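Local coordinates for protein folylpolyglutamate synthase/dihydrofolate synthase (Thermotoga maritima, PDB 1O5Z) that probably catalyses the ATP-dependent ligation of L-glutamate to dihydropteroate and to the growing polyglutamate tail of tetrahydrofolate, at residues F238-V242 with I273-V278; L305-E309 with I319-A323; L332-K337 with K363-F368; P344-G350 with F368-T374; P404-I408 with Y426-L431. One frame throughout, in Å; residues are numbered along the deposited sequence.

Interaction 1. Residues F238-V242 with I273-V278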
# COMPACT_ATOMS: atom_id res chain seq x y z
N PHE A 238 2.39 -22.51 6.75
CA PHE A 238 3.34 -21.72 7.48
C PHE A 238 2.65 -20.98 8.58
O PHE A 238 1.43 -20.86 8.59
CB PHE A 238 4.02 -20.72 6.56
CG PHE A 238 3.07 -19.74 5.94
CD1 PHE A 238 2.25 -20.13 4.89
CD2 PHE A 238 2.97 -18.44 6.43
CE1 PHE A 238 1.37 -19.22 4.31
CE2 PHE A 238 2.09 -17.54 5.86
CZ PHE A 238 1.28 -17.94 4.80
N SER A 239 3.44 -20.43 9.48
CA SER A 239 2.90 -19.71 10.61
C SER A 239 3.93 -18.71 11.17
O SER A 239 5.13 -18.77 10.84
CB SER A 239 2.52 -20.72 11.68
OG SER A 239 3.67 -21.43 12.07
N VAL A 240 3.45 -17.81 12.03
CA VAL A 240 4.29 -16.86 12.76
C VAL A 240 3.90 -16.87 14.23
O VAL A 240 2.75 -17.11 14.58
CB VAL A 240 4.14 -15.42 12.22
CG1 VAL A 240 4.82 -15.27 10.84
CG2 VAL A 240 2.67 -15.01 12.12
N LYS A 241 4.87 -16.62 15.10
CA LYS A 241 4.59 -16.61 16.53
C LYS A 241 5.16 -15.28 17.03
O LYS A 241 6.33 -15.00 16.85
CB LYS A 241 5.21 -17.82 17.23
CG LYS A 241 4.71 -18.03 18.68
N VAL A 242 4.28 -14.44 17.56
CA VAL A 242 4.68 -13.15 18.08
C VAL A 242 5.47 -13.41 19.34
O VAL A 242 4.97 -14.02 20.26
CB VAL A 242 3.44 -12.28 18.41
CG1 VAL A 242 3.84 -10.99 19.14
CG2 VAL A 242 2.64 -11.98 17.16
N ILE A 273 2.99 -8.68 11.41
CA ILE A 273 3.80 -9.86 11.65
C ILE A 273 3.25 -10.99 10.76
O ILE A 273 4.01 -11.79 10.15
CB ILE A 273 3.89 -10.17 13.14
CG1 ILE A 273 4.91 -9.23 13.77
CG2 ILE A 273 4.35 -11.62 13.39
CD1 ILE A 273 4.77 -9.12 15.26
N GLU A 274 1.95 -11.01 10.60
CA GLU A 274 1.36 -11.97 9.68
C GLU A 274 1.70 -11.65 8.23
O GLU A 274 1.91 -12.54 7.43
CB GLU A 274 -0.15 -12.07 9.90
CG GLU A 274 -0.46 -12.79 11.20
CD GLU A 274 -1.80 -13.48 11.20
OE1 GLU A 274 -2.60 -13.30 10.27
OE2 GLU A 274 -2.06 -14.22 12.16
N ASN A 275 1.74 -10.38 7.88
CA ASN A 275 2.10 -10.02 6.53
C ASN A 275 3.52 -10.49 6.28
O ASN A 275 3.85 -10.93 5.22
CB ASN A 275 2.01 -8.50 6.35
CG ASN A 275 0.55 -7.99 6.29
OD1 ASN A 275 0.29 -6.80 6.45
ND2 ASN A 275 -0.37 -8.87 6.08
N ALA A 276 4.37 -10.33 7.27
CA ALA A 276 5.76 -10.84 7.20
C ALA A 276 5.83 -12.37 6.96
O ALA A 276 6.55 -12.79 6.07
CB ALA A 276 6.55 -10.45 8.46
N GLY A 277 5.05 -13.17 7.67
CA GLY A 277 4.95 -14.60 7.34
C GLY A 277 4.52 -14.83 5.89
O GLY A 277 5.02 -15.66 5.18
N VAL A 278 3.52 -14.10 5.46
CA VAL A 278 3.06 -14.22 4.08
C VAL A 278 4.17 -13.90 3.09
O VAL A 278 4.32 -14.59 2.09
CB VAL A 278 1.82 -13.32 3.78
CG1 VAL A 278 1.42 -13.42 2.32
CG2 VAL A 278 0.68 -13.70 4.64

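Interaction 2. Residues L305-E309 with I319-A323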
# COMPACT_ATOMS: atom_id res chain seq x y z
N LEU A 305 3.65 3.13 4.22
CA LEU A 305 3.48 4.54 4.55
C LEU A 305 2.05 4.85 4.99
O LEU A 305 1.08 4.43 4.35
CB LEU A 305 3.88 5.45 3.38
CG LEU A 305 5.21 5.25 2.66
CD1 LEU A 305 5.23 6.19 1.49
CD2 LEU A 305 6.42 5.42 3.55
N GLY A 306 1.94 5.59 6.09
CA GLY A 306 0.67 6.03 6.62
C GLY A 306 -0.21 4.91 7.12
O GLY A 306 -1.38 5.11 7.34
N ARG A 307 0.37 3.73 7.32
CA ARG A 307 -0.36 2.61 7.76
C ARG A 307 0.19 2.28 9.14
O ARG A 307 1.06 1.45 9.29
CB ARG A 307 -0.14 1.48 6.78
CG ARG A 307 -0.69 1.79 5.33
CD ARG A 307 -2.12 1.31 5.05
NE ARG A 307 -2.49 0.45 6.16
CZ ARG A 307 -3.27 -0.62 6.08
NH1 ARG A 307 -3.85 -0.98 4.94
NH2 ARG A 307 -3.50 -1.32 7.18
N PHE A 308 -0.35 2.97 10.13
CA PHE A 308 0.07 2.86 11.55
C PHE A 308 1.54 2.99 11.60
O PHE A 308 2.26 2.13 12.13
CB PHE A 308 -0.39 1.58 12.27
CG PHE A 308 -0.29 1.71 13.78
CD1 PHE A 308 -1.08 2.62 14.46
CD2 PHE A 308 0.62 0.96 14.50
CE1 PHE A 308 -0.99 2.75 15.82
CE2 PHE A 308 0.71 1.11 15.87
CZ PHE A 308 -0.09 2.03 16.52
N GLU A 309 1.93 4.11 11.01
CA GLU A 309 3.29 4.51 10.86
C GLU A 309 3.59 5.43 12.00
O GLU A 309 2.90 6.44 12.16
CB GLU A 309 3.47 5.29 9.56
CG GLU A 309 4.83 5.10 9.01
CD GLU A 309 5.18 6.08 7.95
OE1 GLU A 309 4.25 6.63 7.33
OE2 GLU A 309 6.39 6.28 7.76
N ILE A 319 1.75 9.34 15.16
CA ILE A 319 1.13 8.13 14.67
C ILE A 319 0.36 8.56 13.42
O ILE A 319 -0.65 9.22 13.52
CB ILE A 319 0.22 7.50 15.73
CG1 ILE A 319 1.04 7.18 17.00
CG2 ILE A 319 -0.38 6.19 15.20
CD1 ILE A 319 1.12 8.27 18.08
N LEU A 320 0.91 8.21 12.26
CA LEU A 320 0.33 8.58 10.99
C LEU A 320 -0.48 7.39 10.56
O LEU A 320 0.05 6.32 10.29
CB LEU A 320 1.42 8.90 9.95
CG LEU A 320 2.45 9.97 10.40
CD1 LEU A 320 3.63 10.10 9.44
CD2 LEU A 320 1.79 11.29 10.64
N ASP A 321 -1.79 7.57 10.50
CA ASP A 321 -2.64 6.53 10.02
C ASP A 321 -3.74 7.10 9.19
O ASP A 321 -4.53 7.92 9.68
CB ASP A 321 -3.21 5.74 11.18
CG ASP A 321 -3.86 4.44 10.73
OD1 ASP A 321 -3.29 3.37 11.06
OD2 ASP A 321 -4.93 4.40 10.07
N GLY A 322 -3.82 6.63 7.96
CA GLY A 322 -4.80 7.13 7.02
C GLY A 322 -6.23 6.67 7.21
O GLY A 322 -7.04 6.95 6.33
N ALA A 323 -6.53 5.91 8.29
CA ALA A 323 -7.88 5.49 8.64
C ALA A 323 -8.86 6.58 8.24
O ALA A 323 -8.61 7.76 8.55
CB ALA A 323 -7.99 5.23 10.15

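Interaction 3. Residues L332-K337 with K363-F368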
# COMPACT_ATOMS: atom_id res chain seq x y z
N LEU A 332 -7.29 1.41 14.21
CA LEU A 332 -6.29 2.32 14.69
C LEU A 332 -6.27 2.27 16.20
O LEU A 332 -5.23 2.14 16.79
CB LEU A 332 -6.57 3.75 14.19
CG LEU A 332 -5.64 4.80 14.78
CD1 LEU A 332 -4.20 4.39 14.41
CD2 LEU A 332 -5.95 6.17 14.28
N VAL A 333 -7.45 2.33 16.81
CA VAL A 333 -7.58 2.45 18.24
C VAL A 333 -7.08 1.21 18.93
O VAL A 333 -6.51 1.29 20.00
CB VAL A 333 -9.06 2.67 18.61
CG1 VAL A 333 -9.30 2.42 20.10
CG2 VAL A 333 -9.55 4.06 18.20
N ARG A 334 -7.34 0.06 18.31
CA ARG A 334 -6.81 -1.22 18.75
C ARG A 334 -5.30 -1.20 18.77
O ARG A 334 -4.66 -1.60 19.72
CB ARG A 334 -7.23 -2.33 17.80
CG ARG A 334 -8.71 -2.57 17.78
CD ARG A 334 -9.11 -4.00 17.46
NE ARG A 334 -10.48 -4.21 17.93
CZ ARG A 334 -11.58 -3.97 17.21
NH1 ARG A 334 -11.48 -3.53 15.96
NH2 ARG A 334 -12.79 -4.19 17.75
N SER A 335 -4.73 -0.76 17.67
CA SER A 335 -3.29 -0.60 17.57
C SER A 335 -2.70 0.39 18.59
O SER A 335 -1.70 0.10 19.22
CB SER A 335 -2.95 -0.21 16.13
OG SER A 335 -3.08 -1.37 15.32
N LEU A 336 -3.36 1.53 18.76
CA LEU A 336 -3.03 2.47 19.85
C LEU A 336 -3.03 1.89 21.24
O LEU A 336 -2.21 2.28 22.05
CB LEU A 336 -3.97 3.66 19.85
CG LEU A 336 -3.79 4.59 18.68
CD1 LEU A 336 -4.97 5.46 18.62
CD2 LEU A 336 -2.51 5.42 18.85
N LYS A 337 -3.94 0.98 21.54
CA LYS A 337 -4.02 0.41 22.87
C LYS A 337 -2.84 -0.55 23.15
O LYS A 337 -2.48 -0.82 24.32
CB LYS A 337 -5.37 -0.29 23.09
CG LYS A 337 -6.66 0.59 22.99
CD LYS A 337 -7.77 0.04 23.96
CE LYS A 337 -9.27 0.31 23.55
NZ LYS A 337 -9.59 1.73 23.19
N LYS A 363 -15.28 6.41 17.23
CA LYS A 363 -14.27 5.40 17.58
C LYS A 363 -13.25 5.96 18.58
O LYS A 363 -12.72 5.24 19.43
CB LYS A 363 -13.55 4.87 16.33
CG LYS A 363 -14.48 4.24 15.28
CD LYS A 363 -15.48 3.24 15.88
CE LYS A 363 -16.37 2.66 14.79
NZ LYS A 363 -17.25 1.59 15.29
N TYR A 364 -13.05 7.27 18.49
CA TYR A 364 -11.97 7.94 19.19
C TYR A 364 -12.32 8.53 20.53
O TYR A 364 -11.47 9.19 21.15
CB TYR A 364 -11.41 9.04 18.29
CG TYR A 364 -10.81 8.48 17.05
CD1 TYR A 364 -11.13 9.00 15.82
CD2 TYR A 364 -9.96 7.39 17.11
CE1 TYR A 364 -10.62 8.48 14.69
CE2 TYR A 364 -9.43 6.85 15.97
CZ TYR A 364 -9.76 7.41 14.75
OH TYR A 364 -9.22 6.90 13.59
N THR A 365 -13.54 8.26 21.00
CA THR A 365 -13.94 8.76 22.30
C THR A 365 -13.16 8.05 23.40
O THR A 365 -12.86 6.87 23.29
CB THR A 365 -15.52 8.66 22.51
OG1 THR A 365 -15.99 7.28 22.54
CG2 THR A 365 -16.26 9.34 21.36
N GLY A 366 -12.83 8.77 24.46
CA GLY A 366 -12.24 8.14 25.63
C GLY A 366 -10.77 7.81 25.50
O GLY A 366 -10.23 7.11 26.34
N ILE A 367 -10.10 8.32 24.45
CA ILE A 367 -8.69 7.95 24.20
C ILE A 367 -7.74 9.12 24.30
O ILE A 367 -6.62 8.97 24.77
CB ILE A 367 -8.54 7.31 22.79
CG1 ILE A 367 -9.21 5.95 22.76
CG2 ILE A 367 -7.09 7.10 22.41
CD1 ILE A 367 -9.32 5.45 21.38
N PHE A 368 -8.17 10.28 23.84
CA PHE A 368 -7.25 11.40 23.66
C PHE A 368 -7.40 12.40 24.77
O PHE A 368 -8.49 12.64 25.27
CB PHE A 368 -7.46 12.02 22.30
CG PHE A 368 -7.15 11.10 21.21
CD1 PHE A 368 -5.84 10.92 20.82
CD2 PHE A 368 -8.14 10.33 20.62
CE1 PHE A 368 -5.54 10.04 19.81
CE2 PHE A 368 -7.82 9.44 19.62
CZ PHE A 368 -6.53 9.30 19.22

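Interaction 4. Residues P344-G350 with F368-T374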
# COMPACT_ATOMS: atom_id res chain seq x y z
N PRO A 344 -0.32 9.55 27.25
CA PRO A 344 -1.22 10.64 26.90
C PRO A 344 -1.09 10.95 25.44
O PRO A 344 0.02 10.99 24.93
CB PRO A 344 -0.70 11.82 27.72
CG PRO A 344 0.71 11.48 28.03
CD PRO A 344 0.79 10.01 28.11
N LEU A 345 -2.23 11.13 24.78
CA LEU A 345 -2.28 11.29 23.34
C LEU A 345 -3.09 12.49 22.92
O LEU A 345 -4.01 12.90 23.62
CB LEU A 345 -2.93 10.09 22.69
CG LEU A 345 -2.23 8.74 22.86
CD1 LEU A 345 -3.08 7.72 22.15
CD2 LEU A 345 -0.77 8.75 22.31
N SER A 346 -2.72 13.02 21.78
CA SER A 346 -3.42 14.11 21.13
C SER A 346 -3.83 13.60 19.75
O SER A 346 -3.19 12.72 19.22
CB SER A 346 -2.51 15.34 21.00
OG SER A 346 -2.22 15.90 22.25
N LEU A 347 -4.93 14.12 19.22
CA LEU A 347 -5.51 13.71 17.97
C LEU A 347 -5.56 14.94 17.12
O LEU A 347 -6.12 15.95 17.55
CB LEU A 347 -6.95 13.28 18.16
CG LEU A 347 -7.75 12.88 16.92
CD1 LEU A 347 -7.10 11.74 16.13
CD2 LEU A 347 -9.09 12.43 17.44
N VAL A 348 -5.03 14.82 15.91
CA VAL A 348 -5.26 15.78 14.86
C VAL A 348 -6.05 15.04 13.80
O VAL A 348 -5.55 14.08 13.19
CB VAL A 348 -3.93 16.36 14.34
CG1 VAL A 348 -4.17 17.37 13.19
CG2 VAL A 348 -3.15 17.00 15.52
N ILE A 349 -7.31 15.47 13.61
CA ILE A 349 -8.26 14.81 12.72
C ILE A 349 -8.89 15.74 11.64
O ILE A 349 -9.30 16.86 11.91
CB ILE A 349 -9.29 13.99 13.55
CG1 ILE A 349 -10.08 13.00 12.67
CG2 ILE A 349 -10.20 14.89 14.40
CD1 ILE A 349 -10.61 11.85 13.43
N GLY A 350 -8.85 15.28 10.39
CA GLY A 350 -9.52 15.96 9.29
C GLY A 350 -10.20 14.88 8.48
O GLY A 350 -9.57 13.89 8.14
N PHE A 368 -8.17 10.28 23.84
CA PHE A 368 -7.25 11.40 23.66
C PHE A 368 -7.40 12.40 24.77
O PHE A 368 -8.49 12.64 25.27
CB PHE A 368 -7.46 12.02 22.30
CG PHE A 368 -7.15 11.10 21.21
CD1 PHE A 368 -5.84 10.92 20.82
CD2 PHE A 368 -8.14 10.33 20.62
CE1 PHE A 368 -5.54 10.04 19.81
CE2 PHE A 368 -7.82 9.44 19.62
CZ PHE A 368 -6.53 9.30 19.22
N GLU A 369 -6.27 12.97 25.14
CA GLU A 369 -6.23 14.00 26.10
C GLU A 369 -6.59 15.31 25.40
O GLU A 369 -6.90 16.26 26.03
CB GLU A 369 -4.80 14.09 26.59
CG GLU A 369 -4.63 14.50 28.02
CD GLU A 369 -4.98 13.39 28.93
OE1 GLU A 369 -5.20 13.69 30.12
OE2 GLU A 369 -5.03 12.23 28.44
N ARG A 370 -6.50 15.35 24.08
CA ARG A 370 -6.65 16.59 23.36
C ARG A 370 -7.03 16.27 21.94
O ARG A 370 -6.45 15.35 21.33
CB ARG A 370 -5.34 17.36 23.38
CG ARG A 370 -5.38 18.72 22.73
CD ARG A 370 -4.07 19.43 22.80
NE ARG A 370 -4.09 20.69 22.07
CZ ARG A 370 -3.01 21.31 21.64
NH1 ARG A 370 -1.83 20.77 21.83
NH2 ARG A 370 -3.11 22.45 20.98
N VAL A 371 -8.04 16.98 21.44
CA VAL A 371 -8.58 16.76 20.13
C VAL A 371 -8.58 18.08 19.37
O VAL A 371 -9.07 19.11 19.83
CB VAL A 371 -9.99 16.12 20.16
CG1 VAL A 371 -10.55 15.90 18.74
CG2 VAL A 371 -9.96 14.79 20.93
N ILE A 372 -7.95 18.01 18.21
CA ILE A 372 -7.81 19.10 17.30
C ILE A 372 -8.37 18.65 15.95
O ILE A 372 -7.89 17.70 15.38
CB ILE A 372 -6.33 19.46 17.11
CG1 ILE A 372 -5.68 19.78 18.45
CG2 ILE A 372 -6.20 20.60 16.11
CD1 ILE A 372 -4.18 19.90 18.35
N VAL A 373 -9.40 19.34 15.48
CA VAL A 373 -9.98 19.11 14.18
C VAL A 373 -9.25 20.10 13.28
O VAL A 373 -9.05 21.26 13.64
CB VAL A 373 -11.50 19.43 14.17
CG1 VAL A 373 -12.10 19.13 12.81
CG2 VAL A 373 -12.22 18.64 15.28
N THR A 374 -8.91 19.64 12.10
CA THR A 374 -8.16 20.44 11.14
C THR A 374 -8.77 20.29 9.77
O THR A 374 -9.62 19.43 9.59
CB THR A 374 -6.70 20.00 11.16
OG1 THR A 374 -5.93 20.98 10.50
CG2 THR A 374 -6.45 18.70 10.41

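Interaction 5. Residues P404-I408 with Y426-L431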
# COMPACT_ATOMS: atom_id res chain seq x y z
N PRO A 404 -3.25 22.06 9.08
CA PRO A 404 -2.86 20.83 9.79
C PRO A 404 -1.41 20.81 10.25
O PRO A 404 -1.06 20.03 11.10
CB PRO A 404 -3.13 19.73 8.75
CG PRO A 404 -3.17 20.38 7.44
CD PRO A 404 -3.67 21.79 7.69
N LEU A 405 -0.55 21.63 9.66
CA LEU A 405 0.86 21.70 10.04
C LEU A 405 1.01 22.53 11.31
O LEU A 405 1.93 22.25 12.14
CB LEU A 405 1.72 22.34 8.93
CG LEU A 405 1.55 21.71 7.55
CD1 LEU A 405 2.39 22.47 6.52
CD2 LEU A 405 1.83 20.27 7.55
N GLU A 406 0.13 23.53 11.47
CA GLU A 406 0.06 24.28 12.70
C GLU A 406 -0.47 23.38 13.75
O GLU A 406 0.02 23.40 14.87
CB GLU A 406 -0.84 25.49 12.58
CG GLU A 406 -0.87 26.37 13.81
CD GLU A 406 -1.68 27.65 13.61
OE1 GLU A 406 -2.13 27.95 12.46
OE2 GLU A 406 -1.84 28.38 14.60
N ALA A 407 -1.51 22.62 13.41
CA ALA A 407 -2.08 21.63 14.33
C ALA A 407 -1.02 20.70 14.87
O ALA A 407 -0.96 20.50 16.07
CB ALA A 407 -3.18 20.85 13.69
N ILE A 408 -0.19 20.10 14.03
CA ILE A 408 0.84 19.19 14.56
C ILE A 408 1.94 19.92 15.27
O ILE A 408 2.49 19.41 16.23
CB ILE A 408 1.42 18.24 13.50
CG1 ILE A 408 2.00 19.01 12.30
CG2 ILE A 408 0.34 17.26 13.03
CD1 ILE A 408 3.19 18.34 11.68
N TYR A 426 0.03 14.51 3.37
CA TYR A 426 0.46 15.89 3.41
C TYR A 426 1.34 16.21 4.59
O TYR A 426 2.39 16.79 4.48
CB TYR A 426 -0.78 16.75 3.45
CG TYR A 426 -0.57 18.26 3.42
CD1 TYR A 426 -0.38 18.96 2.22
CD2 TYR A 426 -0.61 18.99 4.60
CE1 TYR A 426 -0.23 20.31 2.24
CE2 TYR A 426 -0.44 20.33 4.61
CZ TYR A 426 -0.26 20.99 3.44
OH TYR A 426 -0.13 22.34 3.55
N VAL A 427 0.87 15.80 5.75
CA VAL A 427 1.64 15.94 6.99
C VAL A 427 2.92 15.11 7.03
O VAL A 427 3.95 15.55 7.50
CB VAL A 427 0.73 15.57 8.17
CG1 VAL A 427 1.54 15.42 9.47
CG2 VAL A 427 -0.38 16.63 8.30
N ARG A 428 2.86 13.88 6.55
CA ARG A 428 4.03 13.05 6.44
C ARG A 428 5.03 13.72 5.57
O ARG A 428 6.23 13.68 5.84
CB ARG A 428 3.67 11.72 5.83
CG ARG A 428 4.73 10.68 6.02
CD ARG A 428 4.57 9.46 5.19
NE ARG A 428 5.52 8.47 5.67
CZ ARG A 428 6.78 8.47 5.33
NH1 ARG A 428 7.20 9.32 4.43
NH2 ARG A 428 7.61 7.56 5.81
N GLU A 429 4.58 14.32 4.48
CA GLU A 429 5.56 14.90 3.60
C GLU A 429 6.29 16.04 4.32
O GLU A 429 7.49 16.20 4.20
CB GLU A 429 4.95 15.42 2.30
CG GLU A 429 6.06 15.68 1.28
CD GLU A 429 5.58 16.20 -0.04
OE1 GLU A 429 4.38 16.19 -0.22
OE2 GLU A 429 6.41 16.64 -0.89
N PHE A 430 5.56 16.83 5.07
CA PHE A 430 6.17 17.96 5.68
C PHE A 430 7.08 17.56 6.78
O PHE A 430 8.15 18.13 6.96
CB PHE A 430 5.14 18.93 6.18
CG PHE A 430 5.71 20.28 6.44
CD1 PHE A 430 5.95 21.15 5.39
CD2 PHE A 430 6.04 20.67 7.74
CE1 PHE A 430 6.51 22.38 5.63
CE2 PHE A 430 6.59 21.91 7.98
CZ PHE A 430 6.83 22.76 6.94
N LEU A 431 6.67 16.56 7.52
CA LEU A 431 7.46 16.04 8.61
C LEU A 431 8.77 15.44 8.15
O LEU A 431 9.81 15.55 8.83
CB LEU A 431 6.64 14.96 9.34
CG LEU A 431 5.61 15.43 10.38
CD1 LEU A 431 4.88 14.24 10.95
CD2 LEU A 431 6.26 16.27 11.48

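Interaction 1. Residues F238-V242 with I273-V278
The Phe238 ring comes down at a slant on the Gly277-Val278 peptide, its CE2 3.5 Å from Gly277 O and 4.3 Å from the methyl CG2 of Val278. Val208 and Tyr254 also touch this side chain. With CG set between the backbone N and the carbonyl carbon (chi1 61°), the ring swings over the helix. Without the ring, as with an alanine here, the Gly277-Val278 peptide would probably lose its aromatic cover and a gap would open beside Val208. Two residues on, Val240 points at the helix too, as residues i and i+2 of a strand do. Its CG1, beside its own backbone N, fits between Gly277 CA and Ile273 O, 3.6 Å from Gly277 CA. Glycine suits that position, since a beta carbon on Gly277 would fall only 2.7 Å from Val240 CG1. The other methyl, CG2, meets Glu274 CG at 3.9 Å, the two side chains crossing at about a right angle. Only the aliphatic part of Glu274 serves here, while its carboxylate makes a salt bridge with Arg212. Ile273 spans two valines, CG2 against Val240 and CD1 4.0 Å from Val242 CG2. Strand 239-244, at the margin of a three-stranded antiparallel sheet, packs on helix 271-286 with 148° between the segment directions, an alpha/beta packing within the Mur ligase middle domain.

Interaction 2. Residues L305-E309 with I319-A323
Glu309 and Leu320 form an antiparallel hydrogen-bonded pair, with Leu320 N to Glu309 O at 2.7 Å and Glu309 N to Leu320 O at 3.0 Å, and Phe308 and Glu309 together face Leu320 in a G1 beta bulge. Beyond the bulge Gly322 N donates to Gly306 O (2.9 Å) in the carbonyl plane. The positive phi of Gly306 (67°) suits glycine, and Phe308 also takes a positive phi. CG anti to the backbone N (chi1 -163°) lays the Phe308 ring alongside Ile319, pointing the same way, with Ile319 CG2 3.5 Å from Phe308 CE1. Asp321 OD1 sits at the edge of the same ring, near its plane, 3.6 Å from Phe308 CB, with the carboxylate turned 60° from the ring. The second oxygen of Asp321 has a separate task: OD2 uses its anti lone pair to accept from Ala323 N at 2.8 Å, an Asx turn that shapes the chain from Asp321 to Ala323. Glu309 reaches back with an extended chain, so that its OE1 takes the N-H of Gly306 at 2.8 Å from the anti side, out of the carboxylate plane. Its OE2 forms a salt bridge with Arg428 of helix 421-433, while Arg307 NH1 pairs with a sulfate ion, probably from the crystallisation liquor. Glu309 thus brings a carboxylate into a buried place where a backbone N-H and an arginine answer it; this pairing is likely to favour its ionised form and to hold segment 305-309 to helix 421-433.

Interaction 3. Residues L332-K337 with K363-F368
Val333 meets both Tyr364 and Ile367. Its CG2, anti to the carbonyl carbon, touches Ile367 CD1 and lies 3.5 Å from Tyr364 CD2, approaching the ring obliquely. CG1, anti to the backbone N (chi1 165°), takes Ile367 CD1 at 3.3 Å, closer than usual van der Waals contact, so the isoleucine tip is pressed tightly on the valine fork. A beta-branched residue suits this place because both methyls start at CB and can face two neighbours at once. Its neighbour in sequence, Leu332, crosses the tyrosine at about a right angle, its CD2 3.4 Å from Tyr364 OH and 3.9 Å from Tyr364 CE2. These side chains wedge helix 326-339 against the loop that follows helix 357-361 and leads into strand 370-373, in the glutamate ligase domain shared with the Mur ligases. Val416 of strand 414-418 touches Leu332, Leu336 and Phe368, so helix and loop share one apolar bed. Leu336 crosses Phe368 at about a right angle, CD1 to CZ at 4.2 Å. Within the loop the Phe368 ring has Ile367 CG2 3.7 Å above one face, offset toward the rim, and Tyr364 CD2 in plane at its edge. At the outer margin the long chain of Lys337 reaches round until NZ stands 4.1 Å from Ile367 CD1, bends at chi2 and chi4 carrying it there.

Interaction 4. Residues P344-G350 with F368-T374
A beta-alpha-beta unit places strand 345-349 beside strand 370-373 with helix 357-361 in the connection, and the two strands pair in parallel, 12° between their directions. Leu347 sits at the middle of the ladder: its N donates to Arg370 O at 2.9 Å and its O accepts from Ile372 N at 2.8 Å. Ile349 repeats the pattern with Ile372 O and Thr374 N. Glu369 N reaches Leu345 O at 2.7 Å, which extends the pairing to Glu369. On the face of Leu347, Val371 and Ile349, Leu347 CB stands over the centre of the Phe368 ring in a CH-pi contact, 3.7 Å from the centroid and 11° off the normal. Leu345 CB meets the same ring at CD1 (3.6 Å), so the ring packs on both Leu345 and Leu347. On the other face Val348 and Ile372 lie side by side, pointing the same way, and Val348 CG1 packs 3.8 Å from the methyl CG2 of Thr374. The threonine hydroxyl, anti to the backbone N (chi1 -166°), instead goes to Ile401 O. Arg370 extends its chain beside Ser346 and reaches Glu399 in a salt bridge, while Ile372 CD1 lies 3.6 Å above its guanidinium plane, offset toward the rim. Ser346 OG is buried with no polar partner, a small cost in a contact whose backbone bonds and hydrocarbon packing would probably outweigh it.

Interaction 5. Residues P404-I408 with Y426-L431
Leu431 N donates to Val427 O at 2.9 Å, the helical bond that sets the two residues one turn apart, both with methyls that meet Ile408. The isoleucine meets them tip to tip, CD1 to Leu431 CD2 at 3.7 Å and to Val427 CG1 at 4.0 Å. Its CG1 lies between the backbone N and the carbonyl carbon (chi1 56°), a costly setting for a helix, and this sends the methyl end across to the partner helix. Leu405 carries the other half of the contact. Its CD2 wedges between Tyr426 CE2 (3.7 Å) and Phe430 CB (3.8 Å), and its CD1 hangs over the face of the Phe430 ring, 4.0 Å from the centroid, in a CH-pi contact 13° off the normal. Leucine suits the spot because its forked end can touch both aromatic residues. Replacing Leu405 by an alanine would probably open a gap between the two helices, take the CH-pi partner from the Phe430 ring and leave Tyr426 less tightly packed. Pro404, first in its helix, lays CG 3.9 Å from Tyr426 CE2, and Tyr426 is also held edge-to-face by Trp440. The short helix segments cross at -63°. No hydrogen bond joins the two segments, so residues 404-408 and 426-431 meet through hydrocarbon and aromatic surfaces, which implies that shape and dispersion decide the fit, while polar groups such as those of Arg428 and Glu429 find partners elsewhere.

In the fold
From the N terminus, interaction 1 comes first: it closes a 30-residue loop holding the rest of a small antiparallel sheet and packs that sheet on helix 271-286 of the middle domain. Interaction 2 follows, closing the hairpin of strands 309-313 and 316-320, at the edge of the six-stranded sheet. Interactions 3 and 4 cross along the chain and share Phe368; together they tie helix 326-339 and the adjoining loop to the parallel strands. Interaction 5 comes last, closing a loop that includes strand 414-418. Interaction 2 touches 3 through Phe308 and 5 through the Glu309-Arg428 salt bridge, and interaction 4 meets 5 at Ala407. Interaction 1 stands apart, touching none of the others.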